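Local atomic coordinates of hypothetical protein yibA (Escherichia coli, PDB entry 1OYZ), a protein that is of unknown function but contains HEAT repeats in a largely helical chain and may have oxidoreductase activity. Residues 141-153 against 164-178. Numbering follows the deposited sequence.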
# COMPACT_ATOMS: atom_id res chain seq x y z
N SER A 141 4.56 15.13 6.34
CA SER A 141 3.27 14.50 6.55
C SER A 141 3.32 12.98 6.40
O SER A 141 3.85 12.46 5.42
CB SER A 141 2.24 15.04 5.56
OG SER A 141 1.07 14.23 5.58
N THR A 142 2.74 12.28 7.37
CA THR A 142 2.70 10.83 7.34
C THR A 142 1.82 10.35 6.20
O THR A 142 2.13 9.37 5.54
CB THR A 142 2.12 10.25 8.65
OG1 THR A 142 0.87 10.90 8.94
CG2 THR A 142 3.07 10.45 9.80
N ASN A 143 0.72 11.04 5.98
CA ASN A 143 -0.17 10.65 4.89
C ASN A 143 0.62 10.66 3.60
O ASN A 143 0.50 9.74 2.77
CB ASN A 143 -1.33 11.62 4.77
CG ASN A 143 -2.02 11.84 6.10
OD1 ASN A 143 -3.23 11.64 6.23
ND2 ASN A 143 -1.25 12.26 7.11
N VAL A 144 1.46 11.69 3.42
CA VAL A 144 2.27 11.80 2.22
C VAL A 144 3.28 10.69 2.12
O VAL A 144 3.43 10.07 1.07
CB VAL A 144 3.02 13.16 2.13
CG1 VAL A 144 4.06 13.09 1.03
CG2 VAL A 144 2.02 14.31 1.86
N ARG A 145 4.01 10.45 3.21
CA ARG A 145 4.99 9.39 3.21
C ARG A 145 4.29 8.05 2.92
O ARG A 145 4.78 7.26 2.14
CB ARG A 145 5.75 9.35 4.54
CG ARG A 145 6.64 10.59 4.75
CD ARG A 145 7.78 10.33 5.72
NE ARG A 145 7.32 9.84 7.01
CZ ARG A 145 6.57 10.52 7.86
NH1 ARG A 145 6.18 11.76 7.57
NH2 ARG A 145 6.25 9.99 9.03
N ARG A 146 3.13 7.83 3.53
CA ARG A 146 2.36 6.61 3.29
C ARG A 146 2.04 6.50 1.80
O ARG A 146 2.29 5.48 1.18
CB ARG A 146 1.03 6.63 4.07
CG ARG A 146 0.27 5.30 4.10
CD ARG A 146 -1.07 5.47 4.80
NE ARG A 146 -0.96 6.41 5.91
CZ ARG A 146 -1.98 7.10 6.42
NH1 ARG A 146 -3.19 6.95 5.92
NH2 ARG A 146 -1.78 7.96 7.42
N ALA A 147 1.49 7.57 1.23
CA ALA A 147 1.14 7.54 -0.18
C ALA A 147 2.39 7.30 -1.01
O ALA A 147 2.33 6.67 -2.06
CB ALA A 147 0.44 8.84 -0.57
N THR A 148 3.54 7.74 -0.51
CA THR A 148 4.80 7.54 -1.23
C THR A 148 5.11 6.05 -1.21
O THR A 148 5.60 5.48 -2.20
CB THR A 148 5.99 8.33 -0.59
OG1 THR A 148 5.66 9.72 -0.53
CG2 THR A 148 7.26 8.16 -1.41
N ALA A 149 4.83 5.40 -0.08
CA ALA A 149 5.12 3.96 -0.02
C ALA A 149 4.33 3.24 -1.12
O ALA A 149 4.87 2.41 -1.86
CB ALA A 149 4.74 3.41 1.38
N PHE A 150 3.05 3.57 -1.22
CA PHE A 150 2.20 2.97 -2.25
C PHE A 150 2.78 3.19 -3.63
O PHE A 150 2.89 2.27 -4.45
CB PHE A 150 0.81 3.60 -2.20
CG PHE A 150 -0.06 3.19 -3.34
CD1 PHE A 150 -0.34 1.84 -3.57
CD2 PHE A 150 -0.59 4.14 -4.20
CE1 PHE A 150 -1.12 1.45 -4.64
CE2 PHE A 150 -1.37 3.76 -5.27
CZ PHE A 150 -1.64 2.41 -5.49
N ALA A 151 3.15 4.44 -3.90
CA ALA A 151 3.71 4.81 -5.18
C ALA A 151 4.89 3.93 -5.56
O ALA A 151 4.91 3.33 -6.63
CB ALA A 151 4.16 6.26 -5.15
N ILE A 152 5.88 3.88 -4.67
CA ILE A 152 7.08 3.11 -4.93
C ILE A 152 6.75 1.66 -5.29
O ILE A 152 7.27 1.12 -6.26
CB ILE A 152 8.05 3.17 -3.70
CG1 ILE A 152 8.59 4.61 -3.53
CG2 ILE A 152 9.20 2.21 -3.89
CD1 ILE A 152 9.42 4.85 -2.26
N SER A 153 5.84 1.06 -4.54
CA SER A 153 5.46 -0.32 -4.79
C SER A 153 4.97 -0.50 -6.22
O SER A 153 5.07 -1.58 -6.80
CB SER A 153 4.39 -0.76 -3.80
OG SER A 153 3.17 -0.13 -4.06
N LEU A 164 12.91 3.01 0.60
CA LEU A 164 12.28 1.92 1.30
C LEU A 164 12.92 1.73 2.68
O LEU A 164 12.23 1.66 3.71
CB LEU A 164 12.42 0.65 0.46
CG LEU A 164 11.13 0.11 -0.17
CD1 LEU A 164 10.06 1.18 -0.21
CD2 LEU A 164 11.43 -0.43 -1.56
N ILE A 165 14.25 1.67 2.71
CA ILE A 165 14.95 1.49 3.96
C ILE A 165 14.63 2.62 4.92
O ILE A 165 14.34 2.38 6.09
CB ILE A 165 16.48 1.40 3.70
CG1 ILE A 165 16.78 0.11 2.96
CG2 ILE A 165 17.26 1.44 5.02
CD1 ILE A 165 18.25 -0.09 2.64
N ASN A 166 14.65 3.87 4.44
CA ASN A 166 14.33 4.96 5.36
C ASN A 166 12.88 4.86 5.87
O ASN A 166 12.61 5.19 7.01
CB ASN A 166 14.57 6.33 4.70
CG ASN A 166 15.05 7.39 5.69
OD1 ASN A 166 16.11 7.25 6.29
ND2 ASN A 166 14.25 8.44 5.88
N LEU A 167 11.97 4.38 5.03
CA LEU A 167 10.57 4.23 5.43
C LEU A 167 10.41 3.11 6.47
O LEU A 167 9.47 3.11 7.26
CB LEU A 167 9.66 3.98 4.21
CG LEU A 167 9.58 5.19 3.24
CD1 LEU A 167 8.85 4.82 1.94
CD2 LEU A 167 8.87 6.35 3.93
N LEU A 168 11.31 2.14 6.44
CA LEU A 168 11.24 1.08 7.42
C LEU A 168 11.47 1.73 8.79
O LEU A 168 10.99 1.23 9.81
CB LEU A 168 12.33 0.04 7.19
CG LEU A 168 12.18 -0.86 5.98
CD1 LEU A 168 13.46 -1.71 5.80
CD2 LEU A 168 10.96 -1.75 6.16
N LYS A 169 12.21 2.84 8.79
CA LYS A 169 12.54 3.53 10.03
C LYS A 169 11.53 4.60 10.37
O LYS A 169 11.72 5.38 11.30
CB LYS A 169 13.92 4.18 9.92
CG LYS A 169 14.97 3.30 9.28
CD LYS A 169 16.23 4.11 8.98
CE LYS A 169 17.23 3.33 8.12
NZ LYS A 169 18.56 4.02 8.09
N ASP A 170 10.43 4.61 9.64
CA ASP A 170 9.43 5.62 9.87
C ASP A 170 8.76 5.55 11.23
O ASP A 170 8.57 4.48 11.80
CB ASP A 170 8.36 5.55 8.79
CG ASP A 170 7.63 6.85 8.64
OD1 ASP A 170 6.83 7.19 9.53
OD2 ASP A 170 7.89 7.54 7.64
N PRO A 171 8.41 6.73 11.77
CA PRO A 171 7.76 6.81 13.08
C PRO A 171 6.35 6.24 12.97
O PRO A 171 5.76 5.83 13.96
CB PRO A 171 7.77 8.31 13.37
CG PRO A 171 9.03 8.75 12.70
CD PRO A 171 8.94 8.05 11.37
N ASN A 172 5.81 6.21 11.77
CA ASN A 172 4.47 5.67 11.62
C ASN A 172 4.52 4.17 11.34
O ASN A 172 5.23 3.72 10.44
CB ASN A 172 3.73 6.38 10.50
CG ASN A 172 2.27 6.02 10.47
OD1 ASN A 172 1.48 6.53 11.27
ND2 ASN A 172 1.90 5.14 9.56
N GLY A 173 3.75 3.40 12.11
CA GLY A 173 3.72 1.96 11.97
C GLY A 173 3.15 1.50 10.65
O GLY A 173 3.61 0.51 10.06
N ASP A 174 2.16 2.24 10.17
CA ASP A 174 1.51 1.95 8.89
C ASP A 174 2.53 2.11 7.73
O ASP A 174 2.59 1.28 6.80
CB ASP A 174 0.33 2.91 8.73
CG ASP A 174 -0.58 2.54 7.59
OD1 ASP A 174 -0.08 2.38 6.45
OD2 ASP A 174 -1.80 2.40 7.84
N VAL A 175 3.31 3.19 7.78
CA VAL A 175 4.35 3.44 6.78
C VAL A 175 5.40 2.29 6.81
O VAL A 175 5.76 1.73 5.76
CB VAL A 175 5.11 4.78 7.04
CG1 VAL A 175 6.37 4.87 6.13
CG2 VAL A 175 4.18 5.98 6.77
N ARG A 176 5.89 1.95 8.01
CA ARG A 176 6.88 0.86 8.14
C ARG A 176 6.33 -0.46 7.57
O ARG A 176 7.03 -1.18 6.84
CB ARG A 176 7.28 0.62 9.63
CG ARG A 176 7.81 1.82 10.40
CD ARG A 176 8.59 1.37 11.68
NE ARG A 176 7.74 0.79 12.72
CZ ARG A 176 6.80 1.48 13.39
NH1 ARG A 176 6.05 0.87 14.31
NH2 ARG A 176 6.62 2.77 13.13
N ASN A 177 5.07 -0.76 7.85
CA ASN A 177 4.46 -1.99 7.37
C ASN A 177 4.45 -2.02 5.83
O ASN A 177 4.83 -3.02 5.21
CB ASN A 177 3.04 -2.15 7.96
CG ASN A 177 2.40 -3.50 7.61
OD1 ASN A 177 1.43 -3.57 6.86
ND2 ASN A 177 2.95 -4.57 8.15
N TRP A 178 4.05 -0.91 5.22
CA TRP A 178 4.01 -0.81 3.76
C TRP A 178 5.39 -0.97 3.15
O TRP A 178 5.55 -1.61 2.11
CB TRP A 178 3.43 0.54 3.32
CG TRP A 178 2.11 0.44 2.63
CD1 TRP A 178 0.89 0.80 3.13
CD2 TRP A 178 1.88 -0.05 1.30
NE1 TRP A 178 -0.10 0.56 2.19
CE2 TRP A 178 0.49 0.03 1.06
CE3 TRP A 178 2.72 -0.56 0.29
CZ2 TRP A 178 -0.08 -0.38 -0.15
CZ3 TRP A 178 2.13 -0.97 -0.92
CH2 TRP A 178 0.75 -0.87 -1.12
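W178 lays its indole against helix 142-153, where A149, F150 and S153 meet it. A149 CB meets W178 CB at 3.7 Å, CA of F150 sits over one face of the six-membered ring as a CH-pi contact, and the F150 ring turns its edge to that indole, offset, with planes at 76°. S153 OG comes within 3.4 Å of W178 CZ3.

Toward the start of the helix, R145 is gripped by D170. Its chain bends at chi3, bringing the guanidinium edge-on to the carboxylate, the planes 9° apart. NE of R145 gives a very short bond to D170 OD2, and NH2 of R145 reaches the syn lone pair of D170 OD1 at 2.9 Å, making the salt bridge two-pronged. On its anti side the same OD1 takes N172 N at 2.6 Å, closing an Asx turn ahead of helix 173-178. An alanine in place of D170 is likely to leave the R145 guanidinium without its countercharge and N172 N without its acceptor, freeing the turn to shift. R145 NH1 is held by the D139 carbonyl.

R146 lies across D174, its CD 3.6 Å from D174 OD1, while its backbone packs on V175 CG2. That oxygen lies well out of the guanidinium plane with no N-H pointing at it: only the charges are near, and R146 NE is buried without a partner. L167 CD1 touches both A149 and I152, and L164 CD1 meets I152 CG2.

Helix 142-153 runs nearly parallel to helix 173-178 (10°, axes 9.2 Å apart) and obliquely antiparallel to helix 164-168, consistent with the side-by-side helix packing of HEAT repeats.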